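Local coordinates for protein hemoglobin subunit beta (Isurus oxyrinchus, PDB 3MKB) that probably carries oxygen in shark blood, reversibly binding it at the iron of a haem group, as the beta subunit of tetrameric haemoglobin, at residues L61-K66 and K72-N77; K80-K85 and G91-L96. All blocks are in the same frame, centred on the assembly; numbering follows the deposited sequence.

Contact 1: residues L61-K66 and K72-N77; sequences LQDAVK and KAEFVN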
ATOM      1  N   LEU B  61      -8.241  19.309 -12.306  1.00 37.75           N
ATOM      2  CA  LEU B  61      -9.256  18.251 -12.348  1.00 37.61           C
ATOM      3  C   LEU B  61     -10.215  18.512 -13.511  1.00 40.21           C
ATOM      4  O   LEU B  61     -10.492  17.624 -14.331  1.00 39.63           O
ATOM      5  CB  LEU B  61      -9.978  18.172 -11.004  1.00 36.14           C
ATOM      6  CG  LEU B  61      -9.074  17.711  -9.873  1.00 34.57           C
ATOM      7  CD1 LEU B  61      -9.870  17.620  -8.614  1.00 30.07           C
ATOM      8  CD2 LEU B  61      -8.374  16.370 -10.212  1.00 34.69           C
ATOM      9  N   GLN B  62     -10.654  19.770 -13.627  1.00 42.48           N
ATOM     10  CA  GLN B  62     -11.512  20.154 -14.731  1.00 44.82           C
ATOM     11  C   GLN B  62     -10.818  19.887 -16.080  1.00 44.67           C
ATOM     12  O   GLN B  62     -11.459  19.419 -17.030  1.00 43.14           O
ATOM     13  CB  GLN B  62     -11.983  21.605 -14.567  1.00 45.91           C
ATOM     14  CG  GLN B  62     -13.155  21.789 -13.562  1.00 50.89           C
ATOM     15  CD  GLN B  62     -14.354  22.615 -14.133  1.00 57.04           C
ATOM     16  OE1 GLN B  62     -15.328  22.931 -13.405  1.00 60.14           O
ATOM     17  NE2 GLN B  62     -14.288  22.949 -15.433  1.00 54.58           N
ATOM     18  N   ASP B  63      -9.499  20.123 -16.134  1.00 45.16           N
ATOM     19  CA  ASP B  63      -8.696  19.803 -17.342  1.00 46.21           C
ATOM     20  C   ASP B  63      -8.724  18.314 -17.685  1.00 45.56           C
ATOM     21  O   ASP B  63      -8.855  17.936 -18.868  1.00 45.83           O
ATOM     22  CB  ASP B  63      -7.251  20.350 -17.179  1.00 47.15           C
ATOM     23  CG  ASP B  63      -6.376  20.176 -18.440  1.00 49.70           C
ATOM     24  OD1 ASP B  63      -5.216  19.725 -18.242  1.00 52.76           O
ATOM     25  OD2 ASP B  63      -6.796  20.509 -19.600  1.00 50.07           O
ATOM     26  N   ALA B  64      -8.653  17.466 -16.650  1.00 44.03           N
ATOM     27  CA  ALA B  64      -8.812  16.003 -16.810  1.00 44.03           C
ATOM     28  C   ALA B  64     -10.229  15.652 -17.210  1.00 44.14           C
ATOM     29  O   ALA B  64     -10.430  14.778 -18.029  1.00 43.08           O
ATOM     30  CB  ALA B  64      -8.423  15.218 -15.510  1.00 42.62           C
ATOM     31  N   VAL B  65     -11.201  16.356 -16.618  1.00 45.19           N
ATOM     32  CA  VAL B  65     -12.597  16.178 -16.973  1.00 45.52           C
ATOM     33  C   VAL B  65     -12.816  16.454 -18.454  1.00 47.21           C
ATOM     34  O   VAL B  65     -13.422  15.620 -19.134  1.00 46.08           O
ATOM     35  CB  VAL B  65     -13.574  17.014 -16.119  1.00 45.21           C
ATOM     36  CG1 VAL B  65     -15.013  16.854 -16.664  1.00 42.58           C
ATOM     37  CG2 VAL B  65     -13.467  16.622 -14.638  1.00 43.66           C
ATOM     38  N   LYS B  66     -12.302  17.595 -18.942  1.00 48.49           N
ATOM     39  CA  LYS B  66     -12.534  17.987 -20.351  1.00 50.69           C
ATOM     40  C   LYS B  66     -11.893  17.047 -21.334  1.00 51.08           C
ATOM     41  O   LYS B  66     -12.110  17.177 -22.530  1.00 52.52           O
ATOM     42  CB  LYS B  66     -12.049  19.408 -20.634  1.00 50.76           C
ATOM     43  CG  LYS B  66     -13.162  20.459 -20.788  1.00 52.67           C
ATOM     44  CD  LYS B  66     -13.476  21.195 -19.454  1.00 53.01           C
ATOM     45  CE  LYS B  66     -14.266  20.296 -18.457  1.00 51.18           C
ATOM     46  NZ  LYS B  66     -14.289  20.748 -17.031  1.00 50.80           N
ATOM     47  N   LYS B  72      -3.273  11.796 -19.167  1.00 46.49           N
ATOM     48  CA  LYS B  72      -1.836  11.612 -19.083  1.00 46.74           C
ATOM     49  C   LYS B  72      -1.129  12.737 -19.876  1.00 46.36           C
ATOM     50  O   LYS B  72      -0.342  13.519 -19.314  1.00 44.53           O
ATOM     51  CB  LYS B  72      -1.519  10.230 -19.679  1.00 47.55           C
ATOM     52  CG  LYS B  72      -0.083   9.685 -19.541  1.00 51.20           C
ATOM     53  CD  LYS B  72       0.098   8.709 -18.351  1.00 56.70           C
ATOM     54  CE  LYS B  72      -0.396   7.272 -18.626  1.00 58.86           C
ATOM     55  NZ  LYS B  72       0.281   6.272 -17.716  1.00 60.70           N
ATOM     56  N   ALA B  73      -1.461  12.810 -21.173  1.00 45.26           N
ATOM     57  CA  ALA B  73      -0.953  13.846 -22.080  1.00 45.58           C
ATOM     58  C   ALA B  73      -1.160  15.326 -21.622  1.00 45.50           C
ATOM     59  O   ALA B  73      -0.352  16.184 -21.977  1.00 46.70           O
ATOM     60  CB  ALA B  73      -1.527  13.614 -23.489  1.00 44.73           C
ATOM     61  N   GLU B  74      -2.200  15.630 -20.836  1.00 44.65           N
ATOM     62  CA  GLU B  74      -2.433  17.022 -20.419  1.00 44.73           C
ATOM     63  C   GLU B  74      -1.716  17.334 -19.114  1.00 44.19           C
ATOM     64  O   GLU B  74      -1.621  18.500 -18.686  1.00 44.15           O
ATOM     65  CB  GLU B  74      -3.933  17.368 -20.303  1.00 45.04           C
ATOM     66  CG  GLU B  74      -4.879  16.691 -21.343  1.00 48.29           C
ATOM     67  CD  GLU B  74      -4.988  17.390 -22.710  1.00 52.06           C
ATOM     68  OE1 GLU B  74      -4.822  18.640 -22.816  1.00 55.40           O
ATOM     69  OE2 GLU B  74      -5.287  16.678 -23.689  1.00 51.72           O
ATOM     70  N   PHE B  75      -1.194  16.298 -18.473  1.00 42.78           N
ATOM     71  CA  PHE B  75      -0.630  16.504 -17.162  1.00 41.45           C
ATOM     72  C   PHE B  75       0.913  16.529 -17.150  1.00 41.54           C
ATOM     73  O   PHE B  75       1.530  16.644 -16.084  1.00 39.35           O
ATOM     74  CB  PHE B  75      -1.232  15.457 -16.180  1.00 41.90           C
ATOM     75  CG  PHE B  75      -2.443  15.943 -15.424  1.00 40.17           C
ATOM     76  CD1 PHE B  75      -2.408  16.042 -14.028  1.00 40.92           C
ATOM     77  CD2 PHE B  75      -3.624  16.309 -16.089  1.00 40.81           C
ATOM     78  CE1 PHE B  75      -3.505  16.502 -13.287  1.00 37.40           C
ATOM     79  CE2 PHE B  75      -4.732  16.770 -15.358  1.00 39.76           C
ATOM     80  CZ  PHE B  75      -4.675  16.859 -13.947  1.00 40.24           C
ATOM     81  N   VAL B  76       1.534  16.445 -18.336  1.00 41.60           N
ATOM     82  CA  VAL B  76       3.014  16.397 -18.430  1.00 42.49           C
ATOM     83  C   VAL B  76       3.699  17.506 -17.643  1.00 43.10           C
ATOM     84  O   VAL B  76       4.536  17.231 -16.756  1.00 43.37           O
ATOM     85  CB  VAL B  76       3.557  16.288 -19.904  1.00 42.41           C
ATOM     86  CG1 VAL B  76       5.008  15.794 -19.904  1.00 42.88           C
ATOM     87  CG2 VAL B  76       2.752  15.328 -20.690  1.00 41.18           C
ATOM     88  N   ASN B  77       3.326  18.746 -17.926  1.00 43.95           N
ATOM     89  CA  ASN B  77       3.943  19.881 -17.272  1.00 44.80           C
ATOM     90  C   ASN B  77       3.547  19.964 -15.799  1.00 44.14           C
ATOM     91  O   ASN B  77       4.363  20.372 -14.954  1.00 43.69           O
ATOM     92  CB  ASN B  77       3.594  21.178 -18.015  1.00 45.76           C
ATOM     93  CG  ASN B  77       3.682  21.024 -19.528  1.00 51.53           C
ATOM     94  OD1 ASN B  77       2.669  21.177 -20.258  1.00 55.79           O
ATOM     95  ND2 ASN B  77       4.891  20.666 -20.021  1.00 55.48           N
TER

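Contact 2: residues K80-K85 and G91-L96; sequences KAHADK and GSFHLL. With HEM (protoporphyrin IX containing Fe), chain F.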
ATOM      1  N   LYS B  80       5.761  17.127 -13.978  1.00 40.79           N
ATOM      2  CA  LYS B  80       7.154  17.577 -13.859  1.00 40.54           C
ATOM      3  C   LYS B  80       7.359  18.600 -12.730  1.00 40.01           C
ATOM      4  O   LYS B  80       8.374  18.541 -12.012  1.00 39.79           O
ATOM      5  CB  LYS B  80       7.669  18.161 -15.174  1.00 40.90           C
ATOM      6  CG  LYS B  80       7.889  17.130 -16.268  1.00 43.20           C
ATOM      7  CD  LYS B  80       9.025  17.571 -17.231  1.00 47.36           C
ATOM      8  CE  LYS B  80       9.169  16.624 -18.424  1.00 47.62           C
ATOM      9  NZ  LYS B  80       8.265  17.040 -19.570  1.00 49.87           N
ATOM     10  N   ALA B  81       6.402  19.531 -12.599  1.00 38.30           N
ATOM     11  CA  ALA B  81       6.426  20.584 -11.602  1.00 36.66           C
ATOM     12  C   ALA B  81       6.380  19.957 -10.199  1.00 36.81           C
ATOM     13  O   ALA B  81       7.112  20.357  -9.251  1.00 34.88           O
ATOM     14  CB  ALA B  81       5.231  21.528 -11.822  1.00 36.22           C
ATOM     15  N   HIS B  82       5.514  18.957 -10.067  1.00 35.85           N
ATOM     16  CA  HIS B  82       5.377  18.271  -8.776  1.00 37.03           C
ATOM     17  C   HIS B  82       6.598  17.401  -8.440  1.00 37.58           C
ATOM     18  O   HIS B  82       7.024  17.327  -7.250  1.00 37.24           O
ATOM     19  CB  HIS B  82       4.074  17.463  -8.736  1.00 36.43           C
ATOM     20  CG  HIS B  82       2.851  18.310  -8.588  1.00 37.85           C
ATOM     21  ND1 HIS B  82       2.320  19.040  -9.631  1.00 36.14           N
ATOM     22  CD2 HIS B  82       2.029  18.514  -7.531  1.00 36.10           C
ATOM     23  CE1 HIS B  82       1.251  19.685  -9.215  1.00 30.95           C
ATOM     24  NE2 HIS B  82       1.041  19.373  -7.953  1.00 34.79           N
ATOM     25  N   ALA B  83       7.145  16.729  -9.460  1.00 37.50           N
ATOM     26  CA  ALA B  83       8.348  15.905  -9.229  1.00 40.07           C
ATOM     27  C   ALA B  83       9.665  16.759  -9.067  1.00 41.42           C
ATOM     28  O   ALA B  83      10.398  16.622  -8.085  1.00 42.52           O
ATOM     29  CB  ALA B  83       8.497  14.893 -10.311  1.00 38.67           C
ATOM     30  N   ASP B  84       9.863  17.701  -9.986  1.00 43.04           N
ATOM     31  CA  ASP B  84      11.167  18.336 -10.292  1.00 43.37           C
ATOM     32  C   ASP B  84      11.358  19.672  -9.605  1.00 44.11           C
ATOM     33  O   ASP B  84      12.480  20.059  -9.340  1.00 45.33           O
ATOM     34  CB  ASP B  84      11.342  18.505 -11.821  1.00 43.70           C
ATOM     35  CG  ASP B  84      11.497  17.152 -12.557  1.00 46.34           C
ATOM     36  OD1 ASP B  84      11.521  17.095 -13.811  1.00 48.96           O
ATOM     37  OD2 ASP B  84      11.619  16.124 -11.877  1.00 48.04           O
ATOM     38  N   LYS B  85      10.274  20.368  -9.281  1.00 43.33           N
ATOM     39  CA  LYS B  85      10.374  21.684  -8.671  1.00 43.44           C
ATOM     40  C   LYS B  85       9.827  21.715  -7.247  1.00 42.74           C
ATOM     41  O   LYS B  85      10.408  22.360  -6.359  1.00 44.20           O
ATOM     42  CB  LYS B  85       9.607  22.677  -9.522  1.00 43.22           C
ATOM     43  CG  LYS B  85       9.890  24.107  -9.216  1.00 46.19           C
ATOM     44  CD  LYS B  85       8.849  25.030  -9.850  1.00 48.45           C
ATOM     45  CE  LYS B  85       7.765  25.376  -8.822  1.00 51.83           C
ATOM     46  NZ  LYS B  85       8.315  25.823  -7.457  1.00 52.69           N
ATOM     47  N   GLY B  91       3.307   9.316  -3.412  1.00 35.62           N
ATOM     48  CA  GLY B  91       2.580   8.392  -2.554  1.00 34.89           C
ATOM     49  C   GLY B  91       1.561   9.085  -1.709  1.00 35.37           C
ATOM     50  O   GLY B  91       0.710   8.425  -1.104  1.00 37.96           O
ATOM     51  N   SER B  92       1.664  10.410  -1.640  1.00 34.12           N
ATOM     52  CA  SER B  92       0.731  11.266  -0.937  1.00 32.37           C
ATOM     53  C   SER B  92      -0.404  11.837  -1.847  1.00 32.30           C
ATOM     54  O   SER B  92      -1.409  12.362  -1.373  1.00 29.78           O
ATOM     55  CB  SER B  92       1.492  12.391  -0.223  1.00 35.20           C
ATOM     56  OG  SER B  92       2.429  11.851   0.744  1.00 35.27           O
ATOM     57  N   PHE B  93      -0.257  11.735  -3.158  1.00 30.98           N
ATOM     58  CA  PHE B  93      -1.361  12.166  -4.040  1.00 31.01           C
ATOM     59  C   PHE B  93      -2.764  11.593  -3.694  1.00 31.71           C
ATOM     60  O   PHE B  93      -3.741  12.328  -3.677  1.00 32.53           O
ATOM     61  CB  PHE B  93      -1.032  11.824  -5.498  1.00 31.50           C
ATOM     62  CG  PHE B  93       0.048  12.722  -6.135  1.00 32.41           C
ATOM     63  CD1 PHE B  93       0.086  14.084  -5.858  1.00 34.35           C
ATOM     64  CD2 PHE B  93       0.998  12.188  -7.006  1.00 28.97           C
ATOM     65  CE1 PHE B  93       1.025  14.903  -6.394  1.00 32.44           C
ATOM     66  CE2 PHE B  93       1.943  13.009  -7.603  1.00 32.44           C
ATOM     67  CZ  PHE B  93       1.977  14.384  -7.283  1.00 35.30           C
ATOM     68  N   HIS B  94      -2.880  10.284  -3.461  1.00 30.43           N
ATOM     69  CA  HIS B  94      -4.177   9.694  -3.146  1.00 31.67           C
ATOM     70  C   HIS B  94      -4.750  10.159  -1.800  1.00 30.71           C
ATOM     71  O   HIS B  94      -5.886   9.920  -1.515  1.00 30.62           O
ATOM     72  CB  HIS B  94      -4.100   8.138  -3.190  1.00 31.61           C
ATOM     73  CG  HIS B  94      -3.523   7.529  -1.944  1.00 33.18           C
ATOM     74  ND1 HIS B  94      -4.302   7.116  -0.883  1.00 37.51           N
ATOM     75  CD2 HIS B  94      -2.239   7.312  -1.568  1.00 37.15           C
ATOM     76  CE1 HIS B  94      -3.524   6.662   0.089  1.00 35.54           C
ATOM     77  NE2 HIS B  94      -2.269   6.787  -0.297  1.00 37.66           N
ATOM     78  N   LEU B  95      -3.921  10.688  -0.907  1.00 31.32           N
ATOM     79  CA  LEU B  95      -4.439  11.241   0.350  1.00 31.26           C
ATOM     80  C   LEU B  95      -5.315  12.458   0.035  1.00 30.71           C
ATOM     81  O   LEU B  95      -6.320  12.683   0.666  1.00 30.83           O
ATOM     82  CB  LEU B  95      -3.278  11.620   1.266  1.00 31.83           C
ATOM     83  CG  LEU B  95      -2.347  10.442   1.548  1.00 32.45           C
ATOM     84  CD1 LEU B  95      -1.152  10.856   2.524  1.00 32.82           C
ATOM     85  CD2 LEU B  95      -3.158   9.311   2.143  1.00 32.28           C
ATOM     86  N   LEU B  96      -4.913  13.240  -0.950  1.00 20.00           N
ATOM     87  CA  LEU B  96      -5.735  14.317  -1.452  1.00 20.00           C
ATOM     88  C   LEU B  96      -6.991  13.812  -2.123  1.00 20.00           C
ATOM     89  O   LEU B  96      -8.051  14.214  -1.782  1.00 29.41           O
ATOM     90  CB  LEU B  96      -4.967  15.209  -2.415  1.00 20.00           C
ATOM     91  CG  LEU B  96      -5.783  16.391  -2.921  1.00 20.00           C
ATOM     92  CD1 LEU B  96      -6.346  17.185  -1.767  1.00 20.00           C
ATOM     93  CD2 LEU B  96      -4.959  17.286  -3.830  1.00 20.00           C
TER
HETATM   94  CHA HEM F 137       0.698  23.160  -7.514  1.00 35.46           C
HETATM   95  CHB HEM F 137      -2.614  20.209  -9.408  1.00 36.27           C
HETATM   96  CHC HEM F 137      -1.834  17.234  -5.743  1.00 36.27           C
HETATM   97  CHD HEM F 137       1.318  20.324  -3.652  1.00 36.71           C
HETATM   98  C1A HEM F 137      -0.188  22.554  -8.349  1.00 38.47           C
HETATM   99  C2A HEM F 137      -0.517  23.046  -9.645  1.00 37.72           C
HETATM  100  C3A HEM F 137      -1.438  22.249 -10.152  1.00 37.03           C
HETATM  101  C4A HEM F 137      -1.708  21.228  -9.204  1.00 37.66           C
HETATM  102  CMA HEM F 137      -2.093  22.401 -11.542  1.00 36.48           C
HETATM  103  CAA HEM F 137       0.062  24.310 -10.321  1.00 39.03           C
HETATM  104  CBA HEM F 137       1.396  24.000 -10.987  1.00 43.88           C
HETATM  105  CGA HEM F 137       1.842  25.236 -11.751  1.00 48.10           C
HETATM  106  O1A HEM F 137       1.334  25.483 -12.874  1.00 51.13           O
HETATM  107  O2A HEM F 137       2.699  25.976 -11.237  1.00 46.63           O
HETATM  108  C1B HEM F 137      -2.733  19.131  -8.602  1.00 36.26           C
HETATM  109  C2B HEM F 137      -3.621  17.988  -8.794  1.00 34.68           C
HETATM  110  C3B HEM F 137      -3.388  17.174  -7.748  1.00 36.05           C
HETATM  111  C4B HEM F 137      -2.359  17.770  -6.885  1.00 35.12           C
HETATM  112  CMB HEM F 137      -4.648  17.729  -9.945  1.00 32.30           C
HETATM  113  CAB HEM F 137      -4.068  15.821  -7.487  1.00 33.24           C
HETATM  114  CBB HEM F 137      -3.236  14.791  -7.278  1.00 35.44           C
HETATM  115  C1C HEM F 137      -0.940  17.827  -4.847  1.00 38.44           C
HETATM  116  C2C HEM F 137      -0.565  17.327  -3.542  1.00 36.51           C
HETATM  117  C3C HEM F 137       0.266  18.188  -2.975  1.00 39.16           C
HETATM  118  C4C HEM F 137       0.493  19.257  -3.895  1.00 39.50           C
HETATM  119  CMC HEM F 137      -1.051  16.053  -2.850  1.00 38.80           C
HETATM  120  CAC HEM F 137       0.941  18.057  -1.589  1.00 41.16           C
HETATM  121  CBC HEM F 137       0.259  17.623  -0.502  1.00 44.55           C
HETATM  122  C1D HEM F 137       1.401  21.415  -4.457  1.00 35.09           C
HETATM  123  C2D HEM F 137       2.128  22.641  -4.189  1.00 35.58           C
HETATM  124  C3D HEM F 137       1.904  23.505  -5.416  1.00 37.05           C
HETATM  125  C4D HEM F 137       1.075  22.728  -6.292  1.00 33.55           C
HETATM  126  CMD HEM F 137       2.942  23.007  -2.932  1.00 33.58           C
HETATM  127  CAD HEM F 137       2.417  24.934  -5.722  1.00 38.09           C
HETATM  128  CBD HEM F 137       1.538  25.974  -5.065  1.00 43.69           C
HETATM  129  CGD HEM F 137       2.300  27.300  -5.225  1.00 51.51           C
HETATM  130  O1D HEM F 137       1.789  28.187  -5.959  1.00 55.61           O
HETATM  131  O2D HEM F 137       3.423  27.517  -4.648  1.00 54.02           O
HETATM  132  NA  HEM F 137      -0.937  21.423  -8.080  1.00 38.00           N
HETATM  133  NB  HEM F 137      -1.990  18.955  -7.465  1.00 35.75           N
HETATM  134  NC  HEM F 137      -0.267  19.024  -5.039  1.00 38.74           N
HETATM  135  ND  HEM F 137       0.819  21.507  -5.704  1.00 39.29           N
HETATM  136 FE   HEM F 137      -0.492  20.139  -6.577  1.00 40.18          FE
HETATM  137  O   HOH W   1      -2.173  20.705  -5.270  1.00 54.51           O

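Contact 1: residues L61-K66 and K72-N77
D63 and E74 meet between the last turns of helix 50-65 and the short helix 71-74, with A64 and F75 making a second, apolar touch beside them. The polar pair comes together without a hydrogen bond. Carboxylate oxygen OD1 of D63 lies 3.4 Å from CB of E74, so the acid leans on the hydrocarbon root of its neighbour and not on a polar group. It gets there because CG of D63 stands anti to the backbone N (chi1 -175°), which carries the carboxylate out across the gap. The two acidic side chains cross at roughly a right angle, their carboxylate planes 80° apart, and D63 OD2 is 4.2 Å from E74 OE1. The chain of E74 bends at chi2, and its side chain also touches H67 in the loop between the segments.

The apolar touch is a single one. The methyl CB of A64 sits 4.0 Å from CE2 of F75, approaching the ring obliquely. D63 OD1 is near the same ring carbon, at 4.2 Å. The F75 side chain also touches the haem and A130 and I131 of helix 114-132, while L61, one turn before A64, touches the haem as well.

Two partly exposed acids thus lie over a buried hydrocarbon layer at the haem pocket. Their like charges probably repel each other mildly, which may raise the proton affinity of one of them; the hold between these segments probably comes from van der Waals contact, that of D63 with the CB of E74 together with that of A64 with F75.

Contact 2: residues K80-K85 and G91-L96
H82 and F93 touch beneath the haem, where the imidazole reaches the iron and the phenyl ring lies alongside it. This is the tightly packed part. CD2 of H82 is 3.9 Å from CE1 of F93, at the edge of the phenyl ring, and the two rings are inclined obliquely, centroids 5.8 Å apart and planes at 65°. CG of H82 is anti to the carbonyl carbon (chi1 -74°), a setting that aims NE2 at the iron, 2.2 Å away. H82 is the proximal histidine of the globin fold, and a water sits at 2.2 Å from the iron as the other axial ligand. On the far side of the imidazole, ND1 is hydrogen-bonded to I78 O, one turn earlier in the helix, which fixes the rotation of the ring.

F93 also fits under the porphyrin: its CE1 lies 3.7 Å from the methine carbon CHC of the haem, and CD1 is equally near the vinyl carbon CBB. L96 CD2 adds a further contact at CHC. Replacing the phenyl of F93 with the methyl of an alanine here is likely to open a gap beside CD2 of the imidazole and next to the vinyl group, and leave that flank of H82 without its packing partner.

The loose side is the outer surface of helix 76-85, where K80, D84 and K85 are exposed and take no part across the contact. S92, by contrast, is buried, its OG hydrogen-bonded to D94 OD2 of the alpha subunit. With one nitrogen on the iron and the other held by a carbonyl, the imidazole is probably somewhat richer in electron density as a ligand.

Overall arrangement
From the N terminus the chain passes through helices 5-17 and 20-34 before helix 50-65 brings in the first segment. Contact 1 closes the short loop that joins this helix to helix 71-74 and the start of helix 76-85. Contact 2 opens only after that, closing the turn from helix 76-85 into helix 93-108. The two loops therefore follow in series, neither enclosing nor crossing the other, with centres about 14 Å apart. The second segment of contact 1 runs into the start of helix 76-85, its touching residues E74 and F75 standing just before it, and the later turns of that helix carry contact 2. Helix 114-132 returns to pack on both contacts through I131, joining them around the haem pocket.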